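Long-range contacts in probable porin (Pseudomonas aeruginosa, PDB 4FSP), which probably serves as an outer-membrane porin, forming a beta-barrel channel through which small solutes can pass: residues Gly163-Val168 with Asp195-Ala200; Gln221-His226 with Pro294-Thr299; Ala315-Trp320 with His346-Lys351. All blocks are in the same frame, centred on the assembly; numbering follows the deposited sequence.

Overall arrangement
All three contacts involve strands of the antiparallel barrel wall, within the OprD-family region, and come in series along the chain: each closes before the next opens. Contact 1 pairs neighbouring strands 158-168 and 193-205. Contact 2, its centre about 11 Å away, pins the loop after strand 278-288 against strand 223-235. The two touch where Phe-197 CD1 meets Leu-296 CD1 at 3.9 Å, so wall and loop share an apolar cluster. Contact 3 links strand 318-327 to the loop leaving strand 336-346; its centre lies about 19 Å from that of contact 2 and about 30 Å from that of contact 1. Together they illustrate two kinds of contact: strand against strand and loop against strand.

Contact 1: Gly163-Val168 with Asp195-Ala200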
ATOM      1  N   GLY A 163       4.413 -15.339  -7.340  1.00 27.04           N
ATOM      2  CA  GLY A 163       5.516 -14.428  -7.602  1.00 29.65           C
ATOM      3  C   GLY A 163       6.780 -14.704  -6.812  1.00 28.98           C
ATOM      4  O   GLY A 163       6.759 -15.414  -5.797  1.00 25.32           O
ATOM      5  N   ARG A 164       7.888 -14.139  -7.281  1.00 24.95           N
ATOM      6  CA  ARG A 164       9.143 -14.198  -6.544  1.00 24.75           C
ATOM      7  C   ARG A 164       9.926 -12.917  -6.764  1.00 31.75           C
ATOM      8  O   ARG A 164      10.152 -12.509  -7.907  1.00 34.06           O
ATOM      9  CB  ARG A 164       9.969 -15.424  -6.942  1.00 25.88           C
ATOM     10  CG  ARG A 164      11.389 -15.430  -6.353  1.00 36.77           C
ATOM     11  CD  ARG A 164      12.134 -16.731  -6.646  1.00 46.25           C
ATOM     12  NE  ARG A 164      12.125 -17.622  -5.487  1.00 60.53           N
ATOM     13  CZ  ARG A 164      13.094 -18.481  -5.184  1.00 62.37           C
ATOM     14  NH1 ARG A 164      14.163 -18.588  -5.960  1.00 63.05           N
ATOM     15  NH2 ARG A 164      12.990 -19.235  -4.099  1.00 58.45           N
ATOM     16  N   LEU A 165      10.316 -12.276  -5.663  1.00 31.78           N
ATOM     17  CA  LEU A 165      11.051 -11.019  -5.719  1.00 33.57           C
ATOM     18  C   LEU A 165      12.464 -11.251  -5.206  1.00 37.15           C
ATOM     19  O   LEU A 165      12.686 -12.119  -4.359  1.00 41.61           O
ATOM     20  CB  LEU A 165      10.369  -9.972  -4.858  1.00 27.38           C
ATOM     21  CG  LEU A 165       8.863  -9.911  -5.061  1.00 28.80           C
ATOM     22  CD1 LEU A 165       8.264  -8.901  -4.115  1.00 31.06           C
ATOM     23  CD2 LEU A 165       8.568  -9.549  -6.503  1.00 25.09           C
ATOM     24  N   THR A 166      13.421 -10.487  -5.723  1.00 36.50           N
ATOM     25  CA  THR A 166      14.827 -10.712  -5.380  1.00 44.69           C
ATOM     26  C   THR A 166      15.593  -9.464  -4.959  1.00 40.59           C
ATOM     27  O   THR A 166      16.717  -9.585  -4.480  1.00 44.94           O
ATOM     28  CB  THR A 166      15.602 -11.323  -6.545  1.00 41.92           C
ATOM     29  OG1 THR A 166      15.681 -10.359  -7.601  1.00 43.21           O
ATOM     30  CG2 THR A 166      14.918 -12.583  -7.049  1.00 43.04           C
ATOM     31  N   GLU A 167      15.000  -8.280  -5.145  1.00 42.83           N
ATOM     32  CA  GLU A 167      15.689  -7.002  -4.882  1.00 45.65           C
ATOM     33  C   GLU A 167      14.716  -5.853  -4.637  1.00 43.10           C
ATOM     34  O   GLU A 167      13.587  -5.874  -5.131  1.00 45.45           O
ATOM     35  CB  GLU A 167      16.595  -6.608  -6.067  1.00 47.14           C
ATOM     36  CG  GLU A 167      17.905  -7.380  -6.196  1.00 59.05           C
ATOM     37  CD  GLU A 167      18.701  -6.985  -7.428  1.00 67.32           C
ATOM     38  OE1 GLU A 167      18.082  -6.702  -8.472  1.00 69.09           O
ATOM     39  OE2 GLU A 167      19.948  -6.957  -7.354  1.00 76.84           O
ATOM     40  N   VAL A 168      15.169  -4.848  -3.886  1.00 46.83           N
ATOM     41  CA  VAL A 168      14.434  -3.592  -3.702  1.00 55.10           C
ATOM     42  C   VAL A 168      15.273  -2.396  -4.169  1.00 63.31           C
ATOM     43  O   VAL A 168      16.501  -2.417  -4.085  1.00 66.15           O
ATOM     44  CB  VAL A 168      14.089  -3.318  -2.220  1.00 64.71           C
ATOM     45  CG1 VAL A 168      12.629  -2.908  -2.079  1.00 60.70           C
ATOM     46  CG2 VAL A 168      14.437  -4.509  -1.337  1.00 66.65           C
ATOM     47  N   ASP A 195      17.429 -13.186   0.022  1.00 45.30           N
ATOM     48  CA  ASP A 195      17.591 -13.077  -1.423  1.00 49.60           C
ATOM     49  C   ASP A 195      16.262 -13.209  -2.140  1.00 48.36           C
ATOM     50  O   ASP A 195      16.131 -12.783  -3.284  1.00 51.53           O
ATOM     51  CB  ASP A 195      18.513 -14.175  -1.948  1.00 55.39           C
ATOM     52  CG  ASP A 195      19.917 -14.059  -1.416  1.00 78.15           C
ATOM     53  OD1 ASP A 195      20.650 -13.155  -1.868  1.00 85.62           O
ATOM     54  OD2 ASP A 195      20.293 -14.884  -0.557  1.00 85.79           O
ATOM     55  N   ARG A 196      15.285 -13.820  -1.474  1.00 36.54           N
ATOM     56  CA  ARG A 196      14.043 -14.195  -2.134  1.00 33.60           C
ATOM     57  C   ARG A 196      12.831 -13.934  -1.261  1.00 37.21           C
ATOM     58  O   ARG A 196      12.820 -14.255  -0.071  1.00 38.11           O
ATOM     59  CB  ARG A 196      14.048 -15.686  -2.491  1.00 38.77           C
ATOM     60  CG  ARG A 196      15.191 -16.142  -3.366  1.00 54.71           C
ATOM     61  CD  ARG A 196      15.128 -15.484  -4.729  1.00 72.88           C
ATOM     62  NE  ARG A 196      15.999 -16.145  -5.698  1.00 83.10           N
ATOM     63  CZ  ARG A 196      17.227 -15.740  -6.004  1.00 86.59           C
ATOM     64  NH1 ARG A 196      17.745 -14.664  -5.419  1.00 80.14           N
ATOM     65  NH2 ARG A 196      17.938 -16.412  -6.900  1.00 94.82           N
ATOM     66  N   PHE A 197      11.800 -13.370  -1.873  1.00 33.30           N
ATOM     67  CA  PHE A 197      10.500 -13.277  -1.241  1.00 27.01           C
ATOM     68  C   PHE A 197       9.506 -13.986  -2.149  1.00 25.25           C
ATOM     69  O   PHE A 197       9.335 -13.597  -3.301  1.00 26.48           O
ATOM     70  CB  PHE A 197      10.082 -11.818  -1.052  1.00 25.63           C
ATOM     71  CG  PHE A 197       8.783 -11.657  -0.301  1.00 29.55           C
ATOM     72  CD1 PHE A 197       8.759 -11.692   1.089  1.00 33.72           C
ATOM     73  CD2 PHE A 197       7.587 -11.480  -0.980  1.00 28.41           C
ATOM     74  CE1 PHE A 197       7.564 -11.554   1.796  1.00 33.67           C
ATOM     75  CE2 PHE A 197       6.393 -11.334  -0.285  1.00 28.33           C
ATOM     76  CZ  PHE A 197       6.378 -11.374   1.106  1.00 30.97           C
ATOM     77  N   ASP A 198       8.849 -15.021  -1.639  1.00 25.74           N
ATOM     78  CA  ASP A 198       7.904 -15.775  -2.445  1.00 23.40           C
ATOM     79  C   ASP A 198       6.495 -15.335  -2.148  1.00 29.21           C
ATOM     80  O   ASP A 198       6.186 -14.936  -1.026  1.00 33.86           O
ATOM     81  CB  ASP A 198       8.065 -17.257  -2.156  1.00 26.52           C
ATOM     82  CG  ASP A 198       9.481 -17.718  -2.381  1.00 34.02           C
ATOM     83  OD1 ASP A 198      10.030 -17.403  -3.451  1.00 36.81           O
ATOM     84  OD2 ASP A 198      10.061 -18.358  -1.483  1.00 38.37           O
ATOM     85  N   LEU A 199       5.636 -15.391  -3.157  1.00 27.54           N
ATOM     86  CA  LEU A 199       4.236 -15.075  -2.926  1.00 24.51           C
ATOM     87  C   LEU A 199       3.296 -15.910  -3.780  1.00 25.90           C
ATOM     88  O   LEU A 199       3.635 -16.323  -4.882  1.00 26.65           O
ATOM     89  CB  LEU A 199       3.973 -13.578  -3.111  1.00 28.51           C
ATOM     90  CG  LEU A 199       4.256 -13.017  -4.502  1.00 35.82           C
ATOM     91  CD1 LEU A 199       2.962 -12.970  -5.304  1.00 25.31           C
ATOM     92  CD2 LEU A 199       4.927 -11.617  -4.426  1.00 25.78           C
ATOM     93  N   ALA A 200       2.099 -16.142  -3.255  1.00 24.69           N
ATOM     94  CA  ALA A 200       1.077 -16.870  -3.977  1.00 25.55           C
ATOM     95  C   ALA A 200      -0.244 -16.445  -3.387  1.00 27.13           C
ATOM     96  O   ALA A 200      -0.346 -16.204  -2.183  1.00 28.09           O
ATOM     97  CB  ALA A 200       1.263 -18.368  -3.807  1.00 23.44           C
TER
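Arg-164 and Asp-198 run alongside each other in the same direction, from a non-hydrogen-bonded pair of antiparallel barrel strands. Arg-164 NE gives its hydrogen to Asp-198 OD1 at 2.9 Å, the salt bridge nearly straight at 169°. The two flat groups are almost coplanar, with planes 13° apart, and the carboxylate oxygen meets the edge of the guanidinium. The first part of the arginine chain is extended (CG anti to the backbone N, chi1 172°), and a bend further out brings NE round to the neighbouring strand. Over one guanidinium face sits Arg-196, its CG 3.6 Å from Arg-164 CZ; the second guanidinium stands nearly perpendicular to the first. This brings two donors, Arg-164 NH1 and Arg-196 NE, within 3.1 Å of each other, while Asp-198 and Glu-220, the latter in a salt bridge with Arg-164 NH2, supply negative charge close by. Beyond the pair, Thr-166 CG2 packs on Arg-196 CD at 3.7 Å.

The other sheet face is apolar. Leu-165 and Phe-197 form a hydrogen-bonded pair, and Leu-165 CD1 approaches Phe-197 CD2 obliquely at 4.1 Å. Leu-199 lies over Gly-163, its CG 3.6 Å from Gly-163 CA, a closeness that glycine permits. Reciprocal backbone bonds tie Gly-163 to Leu-199 and Leu-165 to Phe-197, while the leucines also meet Leu-126, Leu-130 and Ile-133 of a loop. The chemistry is thus divided by face: with Asp-198 and Glu-220 close together, the positive charge of Arg-164 probably offsets both carboxylates, and hydrocarbon lines the other side.

Contact 2: Gln221-His226 with Pro294-Thr299; sequences QVYAQH and PYLEGT. With C8E ((hydroxyethyloxy)tri(ethyloxy)octane), chain I.
An inward-folded loop braced against the barrel wall is the setting in which Tyr-223 and Gln-225, alternate residues of strand 223-235, meet Pro-294 to Leu-296. The proline lies over one face of the tyrosine ring: Pro-294 CB sits 4.1 Å from the ring centroid and only 4° off its normal, a clear CH-pi contact, with Pro-294 CG 4.0 Å from Tyr-223 CD2. The tyrosine reaches this position with CG between its backbone N and carbonyl carbon (chi1 74°). Its hydroxyl end crosses the loop, with Tyr-223 OH 3.5 Å from Tyr-295 CA and 3.6 Å from Leu-296 CD2, where Phe-197 of the wall closes the cluster.

Gln-225 supplies the polar grip. Its extended chain carries the amide to the loop backbone, where Gln-225 NE2 donates to Pro-294 O at 3.2 Å in a somewhat bent bond (144°). The same NE2 is hydrogen-bonded to Ser-250 OG of the adjoining strand, its stronger partner, which together with Pro-294 O probably fixes the rotation of the amide. A water completes a small ring, donating to Gln-225 OE1 at 2.8 Å and to Pro-294 O at 2.8 Å, so that the carbonyl is gripped twice within a buried contact.

The loop then turns through a type II beta turn from Leu-296 to Thr-299, and Thr-299 OG1 donates to a lone pair of Leu-296 O at 2.7 Å. Proline over an aromatic ring beside a glutamine amide bonded to the carbonyl here secures the loop, consistent with the inward-folding loops that narrow the channels of OprD-family barrels.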
ATOM      1  N   GLN A 221      14.149 -17.618   4.841  1.00 37.65           N
ATOM      2  CA  GLN A 221      15.018 -17.659   6.014  1.00 36.81           C
ATOM      3  C   GLN A 221      14.660 -16.599   7.065  1.00 39.85           C
ATOM      4  O   GLN A 221      15.431 -16.381   8.007  1.00 40.08           O
ATOM      5  CB  GLN A 221      16.505 -17.536   5.616  1.00 38.74           C
ATOM      6  CG  GLN A 221      16.948 -18.478   4.485  1.00 34.29           C
ATOM      7  CD  GLN A 221      16.674 -19.947   4.799  1.00 42.31           C
ATOM      8  OE1 GLN A 221      16.739 -20.375   5.953  1.00 48.79           O
ATOM      9  NE2 GLN A 221      16.362 -20.724   3.769  1.00 50.21           N
ATOM     10  N   VAL A 222      13.510 -15.935   6.909  1.00 37.80           N
ATOM     11  CA  VAL A 222      13.063 -14.970   7.921  1.00 38.55           C
ATOM     12  C   VAL A 222      11.652 -15.220   8.481  1.00 38.89           C
ATOM     13  O   VAL A 222      11.504 -15.577   9.652  1.00 42.17           O
ATOM     14  CB  VAL A 222      13.174 -13.505   7.443  1.00 40.20           C
ATOM     15  CG1 VAL A 222      13.013 -12.570   8.640  1.00 29.47           C
ATOM     16  CG2 VAL A 222      14.510 -13.264   6.765  1.00 44.29           C
ATOM     17  N   TYR A 223      10.619 -15.010   7.662  1.00 33.90           N
ATOM     18  CA  TYR A 223       9.256 -15.295   8.098  1.00 34.34           C
ATOM     19  C   TYR A 223       8.351 -15.671   6.937  1.00 34.68           C
ATOM     20  O   TYR A 223       8.625 -15.332   5.785  1.00 37.97           O
ATOM     21  CB  TYR A 223       8.647 -14.096   8.837  1.00 29.31           C
ATOM     22  CG  TYR A 223       8.257 -12.954   7.928  1.00 27.99           C
ATOM     23  CD1 TYR A 223       9.187 -11.990   7.571  1.00 29.44           C
ATOM     24  CD2 TYR A 223       6.960 -12.838   7.415  1.00 29.61           C
ATOM     25  CE1 TYR A 223       8.851 -10.934   6.727  1.00 25.31           C
ATOM     26  CE2 TYR A 223       6.610 -11.775   6.573  1.00 27.67           C
ATOM     27  CZ  TYR A 223       7.567 -10.828   6.238  1.00 32.45           C
ATOM     28  OH  TYR A 223       7.255  -9.772   5.409  1.00 29.55           O
ATOM     29  N   ALA A 224       7.266 -16.367   7.265  1.00 26.53           N
ATOM     30  CA  ALA A 224       6.185 -16.643   6.331  1.00 28.39           C
ATOM     31  C   ALA A 224       4.933 -16.066   6.953  1.00 29.81           C
ATOM     32  O   ALA A 224       4.760 -16.137   8.167  1.00 28.03           O
ATOM     33  CB  ALA A 224       6.007 -18.141   6.126  1.00 27.81           C
ATOM     34  N   GLN A 225       4.054 -15.504   6.132  1.00 28.27           N
ATOM     35  CA  GLN A 225       2.807 -14.945   6.637  1.00 26.35           C
ATOM     36  C   GLN A 225       1.630 -15.474   5.831  1.00 30.79           C
ATOM     37  O   GLN A 225       1.666 -15.471   4.604  1.00 28.11           O
ATOM     38  CB  GLN A 225       2.859 -13.420   6.576  1.00 25.20           C
ATOM     39  CG  GLN A 225       1.550 -12.686   6.854  1.00 24.23           C
ATOM     40  CD  GLN A 225       1.779 -11.172   6.974  1.00 23.60           C
ATOM     41  OE1 GLN A 225       1.287 -10.378   6.156  1.00 28.79           O
ATOM     42  NE2 GLN A 225       2.545 -10.773   7.988  1.00 20.45           N
ATOM     43  N   HIS A 226       0.601 -15.953   6.528  1.00 26.87           N
ATOM     44  CA  HIS A 226      -0.637 -16.371   5.876  1.00 24.18           C
ATOM     45  C   HIS A 226      -1.656 -15.261   6.070  1.00 21.65           C
ATOM     46  O   HIS A 226      -1.777 -14.717   7.164  1.00 24.40           O
ATOM     47  CB  HIS A 226      -1.180 -17.669   6.496  1.00 25.59           C
ATOM     48  CG  HIS A 226      -0.299 -18.862   6.291  1.00 24.86           C
ATOM     49  ND1 HIS A 226      -0.396 -19.681   5.182  1.00 24.83           N
ATOM     50  CD2 HIS A 226       0.683 -19.394   7.058  1.00 30.43           C
ATOM     51  CE1 HIS A 226       0.490 -20.652   5.275  1.00 28.56           C
ATOM     52  NE2 HIS A 226       1.160 -20.506   6.408  1.00 30.85           N
ATOM     53  N   PRO A 294       4.811  -8.398  11.145  1.00 29.73           N
ATOM     54  CA  PRO A 294       5.950  -8.213  10.246  1.00 26.85           C
ATOM     55  C   PRO A 294       5.514  -7.845   8.840  1.00 25.40           C
ATOM     56  O   PRO A 294       4.437  -8.255   8.359  1.00 25.21           O
ATOM     57  CB  PRO A 294       6.595  -9.599  10.216  1.00 29.58           C
ATOM     58  CG  PRO A 294       5.429 -10.534  10.350  1.00 28.77           C
ATOM     59  CD  PRO A 294       4.385  -9.808  11.216  1.00 27.10           C
ATOM     60  N   TYR A 295       6.372  -7.064   8.192  1.00 21.89           N
ATOM     61  CA  TYR A 295       6.226  -6.671   6.792  1.00 20.96           C
ATOM     62  C   TYR A 295       7.560  -6.138   6.278  1.00 20.99           C
ATOM     63  O   TYR A 295       8.470  -5.896   7.068  1.00 27.85           O
ATOM     64  CB  TYR A 295       5.095  -5.657   6.610  1.00 19.07           C
ATOM     65  CG  TYR A 295       5.135  -4.382   7.466  1.00 36.89           C
ATOM     66  CD1 TYR A 295       4.852  -4.410   8.834  1.00 25.55           C
ATOM     67  CD2 TYR A 295       5.363  -3.144   6.877  1.00 38.63           C
ATOM     68  CE1 TYR A 295       4.844  -3.243   9.587  1.00 23.65           C
ATOM     69  CE2 TYR A 295       5.357  -1.981   7.622  1.00 37.58           C
ATOM     70  CZ  TYR A 295       5.088  -2.033   8.970  1.00 31.75           C
ATOM     71  OH  TYR A 295       5.082  -0.869   9.701  1.00 35.08           O
ATOM     72  N   LEU A 296       7.695  -5.978   4.966  1.00 27.23           N
ATOM     73  CA  LEU A 296       9.009  -5.661   4.392  1.00 34.34           C
ATOM     74  C   LEU A 296       9.341  -4.172   4.489  1.00 30.57           C
ATOM     75  O   LEU A 296       8.445  -3.318   4.415  1.00 28.43           O
ATOM     76  CB  LEU A 296       9.082  -6.093   2.926  1.00 34.94           C
ATOM     77  CG  LEU A 296       8.772  -7.564   2.643  1.00 33.88           C
ATOM     78  CD1 LEU A 296       8.647  -7.826   1.142  1.00 21.17           C
ATOM     79  CD2 LEU A 296       9.834  -8.445   3.270  1.00 29.75           C
ATOM     80  N   GLU A 297      10.625  -3.867   4.658  1.00 32.48           N
ATOM     81  CA  GLU A 297      11.119  -2.509   4.446  1.00 35.81           C
ATOM     82  C   GLU A 297      10.661  -1.991   3.081  1.00 35.40           C
ATOM     83  O   GLU A 297      10.662  -2.736   2.084  1.00 33.10           O
ATOM     84  CB  GLU A 297      12.650  -2.478   4.485  1.00 29.18           C
ATOM     85  CG  GLU A 297      13.258  -2.807   5.833  1.00 44.19           C
ATOM     86  CD  GLU A 297      14.749  -2.517   5.872  1.00 51.58           C
ATOM     87  OE1 GLU A 297      15.302  -2.082   4.836  1.00 55.12           O
ATOM     88  OE2 GLU A 297      15.375  -2.718   6.937  1.00 56.78           O
ATOM     89  N   GLY A 298      10.277  -0.720   3.032  1.00 31.77           N
ATOM     90  CA  GLY A 298       9.832  -0.108   1.789  1.00 36.60           C
ATOM     91  C   GLY A 298       8.344  -0.243   1.510  1.00 38.77           C
ATOM     92  O   GLY A 298       7.853   0.286   0.507  1.00 40.63           O
ATOM     93  N   THR A 299       7.627  -0.944   2.388  1.00 30.28           N
ATOM     94  CA  THR A 299       6.199  -1.199   2.187  1.00 27.30           C
ATOM     95  C   THR A 299       5.376  -0.600   3.319  1.00 28.60           C
ATOM     96  O   THR A 299       5.899  -0.374   4.400  1.00 33.28           O
ATOM     97  CB  THR A 299       5.897  -2.734   2.120  1.00 31.81           C
ATOM     98  OG1 THR A 299       5.956  -3.307   3.437  1.00 28.83           O
ATOM     99  CG2 THR A 299       6.887  -3.450   1.188  1.00 26.03           C
TER
HETATM  100  C4  C8E I 408      -7.094 -21.695  -1.034  1.00 34.04           C
HETATM  101  C5  C8E I 408      -6.308 -21.651   0.267  1.00 35.73           C
HETATM  102  C6  C8E I 408      -4.986 -22.409   0.195  1.00 30.95           C
HETATM  103  C7  C8E I 408      -4.445 -22.547   1.614  1.00 38.34           C
HETATM  104  C8  C8E I 408      -3.112 -23.279   1.695  1.00 37.19           C
HETATM  105  O9  C8E I 408      -2.525 -23.049   2.963  1.00 41.94           O
HETATM  106  C10 C8E I 408      -1.557 -24.021   3.312  1.00 44.48           C
HETATM  107  C11 C8E I 408      -0.837 -23.580   4.580  1.00 50.69           C
HETATM  108  O12 C8E I 408       0.284 -24.394   4.872  1.00 54.32           O
HETATM  109  O   HOH W   1       3.063  -8.280   5.876  1.00 24.88           O

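Contact 3: Ala315-Trp320 with His346-Lys351; sequences AGESSW and HGAKPK
His-346 turns its ring back against Ser-318 because its CG lies between backbone N and carbonyl carbon (chi1 68°), while Glu-317 holds CG anti to its N (chi1 -177°) and runs out straight past Ala-348. These residues mark the open end of a beta hairpin in the OprD-type barrel, where strand 318-327 begins and strand 336-346 ends. Ser-318 and His-346 form an antiparallel hydrogen-bonded pair: Ser-318 N reaches His-346 O at 2.9 Å, and His-346 N returns to Ser-318 O at 2.9 Å. Beside this pair Ser-318 CB rests over the imidazole face, 4.0 Å from the His-346 ring centroid and 27° off its normal.

Past that pair the regular pairing is interrupted. Gly-316 and Gly-347 both adopt positive phi, and their carbonyl oxygens, Gly-316 O and Gly-347 O, lie 3.0 Å apart, two acceptors with no hydrogen bond between them. Nearby, Glu-317 CB packs on Ala-348 CB at 3.8 Å; the glutamate OE1 takes a weak hydrogen bond from Glu-314 N, and its carboxylate also comes close to that of Glu-358, which might raise the proton affinity of one of them. The chains join once more when Lys-349 N donates to Ala-315 O at 2.7 Å. At the far end, the lysine amine of Lys-351, NZ, comes to 3.8 Å from the methyl carbon CB of Ala-315.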
ATOM      1  N   ALA A 315       3.570  -6.038  19.652  1.00 29.57           N
ATOM      2  CA  ALA A 315       3.096  -7.281  20.240  1.00 28.10           C
ATOM      3  C   ALA A 315       1.996  -6.974  21.261  1.00 36.01           C
ATOM      4  O   ALA A 315       2.123  -6.031  22.052  1.00 32.19           O
ATOM      5  CB  ALA A 315       4.257  -8.018  20.914  1.00 25.28           C
ATOM      6  N   GLY A 316       0.901  -7.731  21.222  1.00 34.81           N
ATOM      7  CA  GLY A 316      -0.120  -7.608  22.250  1.00 30.39           C
ATOM      8  C   GLY A 316      -1.092  -6.452  22.105  1.00 35.67           C
ATOM      9  O   GLY A 316      -2.114  -6.402  22.803  1.00 27.70           O
ATOM     10  N   GLU A 317      -0.807  -5.535  21.183  1.00 36.19           N
ATOM     11  CA  GLU A 317      -1.585  -4.298  21.101  1.00 29.84           C
ATOM     12  C   GLU A 317      -2.960  -4.396  20.406  1.00 35.43           C
ATOM     13  O   GLU A 317      -3.095  -4.905  19.280  1.00 34.37           O
ATOM     14  CB  GLU A 317      -0.754  -3.193  20.448  1.00 27.64           C
ATOM     15  CG  GLU A 317      -1.463  -1.846  20.388  1.00 26.90           C
ATOM     16  CD  GLU A 317      -0.573  -0.752  19.808  1.00 30.78           C
ATOM     17  OE1 GLU A 317       0.449  -1.083  19.157  1.00 28.46           O
ATOM     18  OE2 GLU A 317      -0.895   0.439  20.017  1.00 35.61           O
ATOM     19  N   SER A 318      -3.970  -3.887  21.108  1.00 30.32           N
ATOM     20  CA  SER A 318      -5.316  -3.680  20.581  1.00 30.26           C
ATOM     21  C   SER A 318      -5.493  -2.207  20.253  1.00 32.90           C
ATOM     22  O   SER A 318      -4.994  -1.349  20.985  1.00 32.87           O
ATOM     23  CB  SER A 318      -6.354  -4.026  21.656  1.00 28.21           C
ATOM     24  OG  SER A 318      -6.416  -5.421  21.869  1.00 43.45           O
ATOM     25  N   SER A 319      -6.233  -1.900  19.187  1.00 25.26           N
ATOM     26  CA  SER A 319      -6.484  -0.499  18.838  1.00 25.40           C
ATOM     27  C   SER A 319      -7.843  -0.283  18.176  1.00 24.82           C
ATOM     28  O   SER A 319      -8.374  -1.185  17.510  1.00 30.65           O
ATOM     29  CB  SER A 319      -5.375   0.019  17.912  1.00 31.01           C
ATOM     30  OG  SER A 319      -5.348  -0.738  16.709  1.00 28.27           O
ATOM     31  N   TRP A 320      -8.384   0.924  18.353  1.00 26.93           N
ATOM     32  CA  TRP A 320      -9.670   1.323  17.772  1.00 30.53           C
ATOM     33  C   TRP A 320      -9.459   2.547  16.920  1.00 30.48           C
ATOM     34  O   TRP A 320      -8.620   3.388  17.245  1.00 30.17           O
ATOM     35  CB  TRP A 320     -10.667   1.712  18.871  1.00 37.01           C
ATOM     36  CG  TRP A 320     -11.230   0.565  19.612  1.00 50.80           C
ATOM     37  CD1 TRP A 320     -10.807   0.072  20.815  1.00 53.49           C
ATOM     38  CD2 TRP A 320     -12.339  -0.252  19.206  1.00 55.38           C
ATOM     39  NE1 TRP A 320     -11.588  -1.004  21.181  1.00 58.06           N
ATOM     40  CE2 TRP A 320     -12.533  -1.223  20.213  1.00 53.26           C
ATOM     41  CE3 TRP A 320     -13.185  -0.254  18.090  1.00 52.03           C
ATOM     42  CZ2 TRP A 320     -13.539  -2.186  20.134  1.00 42.49           C
ATOM     43  CZ3 TRP A 320     -14.183  -1.212  18.013  1.00 48.46           C
ATOM     44  CH2 TRP A 320     -14.351  -2.163  19.027  1.00 47.11           C
ATOM     45  N   HIS A 346      -3.853   0.170  23.128  1.00 33.94           N
ATOM     46  CA  HIS A 346      -3.485  -0.240  24.481  1.00 40.02           C
ATOM     47  C   HIS A 346      -3.015  -1.687  24.489  1.00 42.86           C
ATOM     48  O   HIS A 346      -3.176  -2.405  23.493  1.00 37.81           O
ATOM     49  CB  HIS A 346      -4.677  -0.082  25.421  1.00 40.42           C
ATOM     50  CG  HIS A 346      -5.803  -1.032  25.141  1.00 49.09           C
ATOM     51  ND1 HIS A 346      -6.815  -0.748  24.246  1.00 51.31           N
ATOM     52  CD2 HIS A 346      -6.085  -2.258  25.647  1.00 48.67           C
ATOM     53  CE1 HIS A 346      -7.670  -1.754  24.216  1.00 45.48           C
ATOM     54  NE2 HIS A 346      -7.252  -2.683  25.058  1.00 47.18           N
ATOM     55  N   GLY A 347      -2.440  -2.119  25.609  1.00 36.46           N
ATOM     56  CA  GLY A 347      -2.036  -3.506  25.747  1.00 37.10           C
ATOM     57  C   GLY A 347      -0.789  -3.842  24.949  1.00 42.18           C
ATOM     58  O   GLY A 347      -0.421  -5.014  24.807  1.00 45.12           O
ATOM     59  N   ALA A 348      -0.131  -2.814  24.424  1.00 38.05           N
ATOM     60  CA  ALA A 348       1.111  -3.020  23.691  1.00 40.65           C
ATOM     61  C   ALA A 348       2.205  -3.540  24.613  1.00 45.13           C
ATOM     62  O   ALA A 348       2.342  -3.077  25.750  1.00 44.27           O
ATOM     63  CB  ALA A 348       1.557  -1.736  23.043  1.00 35.21           C
ATOM     64  N   LYS A 349       2.988  -4.492  24.111  1.00 38.96           N
ATOM     65  CA  LYS A 349       4.128  -5.026  24.846  1.00 40.72           C
ATOM     66  C   LYS A 349       5.403  -4.748  24.055  1.00 42.57           C
ATOM     67  O   LYS A 349       6.017  -5.665  23.503  1.00 38.51           O
ATOM     68  CB  LYS A 349       3.961  -6.532  25.108  1.00 46.56           C
ATOM     69  CG  LYS A 349       2.815  -6.874  26.058  1.00 52.35           C
ATOM     70  CD  LYS A 349       2.872  -8.321  26.542  1.00 61.84           C
ATOM     71  CE  LYS A 349       2.563  -9.322  25.433  1.00 72.08           C
ATOM     72  NZ  LYS A 349       2.507 -10.730  25.943  1.00 76.42           N
ATOM     73  N   PRO A 350       5.807  -3.469  24.000  1.00 43.89           N
ATOM     74  CA  PRO A 350       6.990  -3.065  23.234  1.00 49.29           C
ATOM     75  C   PRO A 350       8.261  -3.629  23.877  1.00 55.15           C
ATOM     76  O   PRO A 350       8.314  -3.816  25.097  1.00 62.54           O
ATOM     77  CB  PRO A 350       6.977  -1.545  23.383  1.00 46.74           C
ATOM     78  CG  PRO A 350       6.398  -1.349  24.760  1.00 41.15           C
ATOM     79  CD  PRO A 350       5.318  -2.381  24.869  1.00 34.17           C
ATOM     80  N   LYS A 351       9.278  -3.898  23.069  1.00 56.96           N
ATOM     81  CA  LYS A 351      10.509  -4.452  23.611  1.00 61.69           C
ATOM     82  C   LYS A 351      11.444  -3.381  24.175  1.00 61.25           C
ATOM     83  O   LYS A 351      11.647  -2.327  23.569  1.00 63.79           O
ATOM     84  CB  LYS A 351      11.227  -5.304  22.561  1.00 56.43           C
ATOM     85  CG  LYS A 351      10.827  -6.784  22.573  1.00 54.32           C
ATOM     86  CD  LYS A 351       9.465  -7.043  21.931  1.00 56.45           C
ATOM     87  CE  LYS A 351       9.353  -8.509  21.475  1.00 61.97           C
ATOM     88  NZ  LYS A 351       7.943  -9.013  21.321  1.00 53.05           N
TER
HETATM   89  O   HOH W   2       6.248  -5.508  20.193  1.00 39.86           O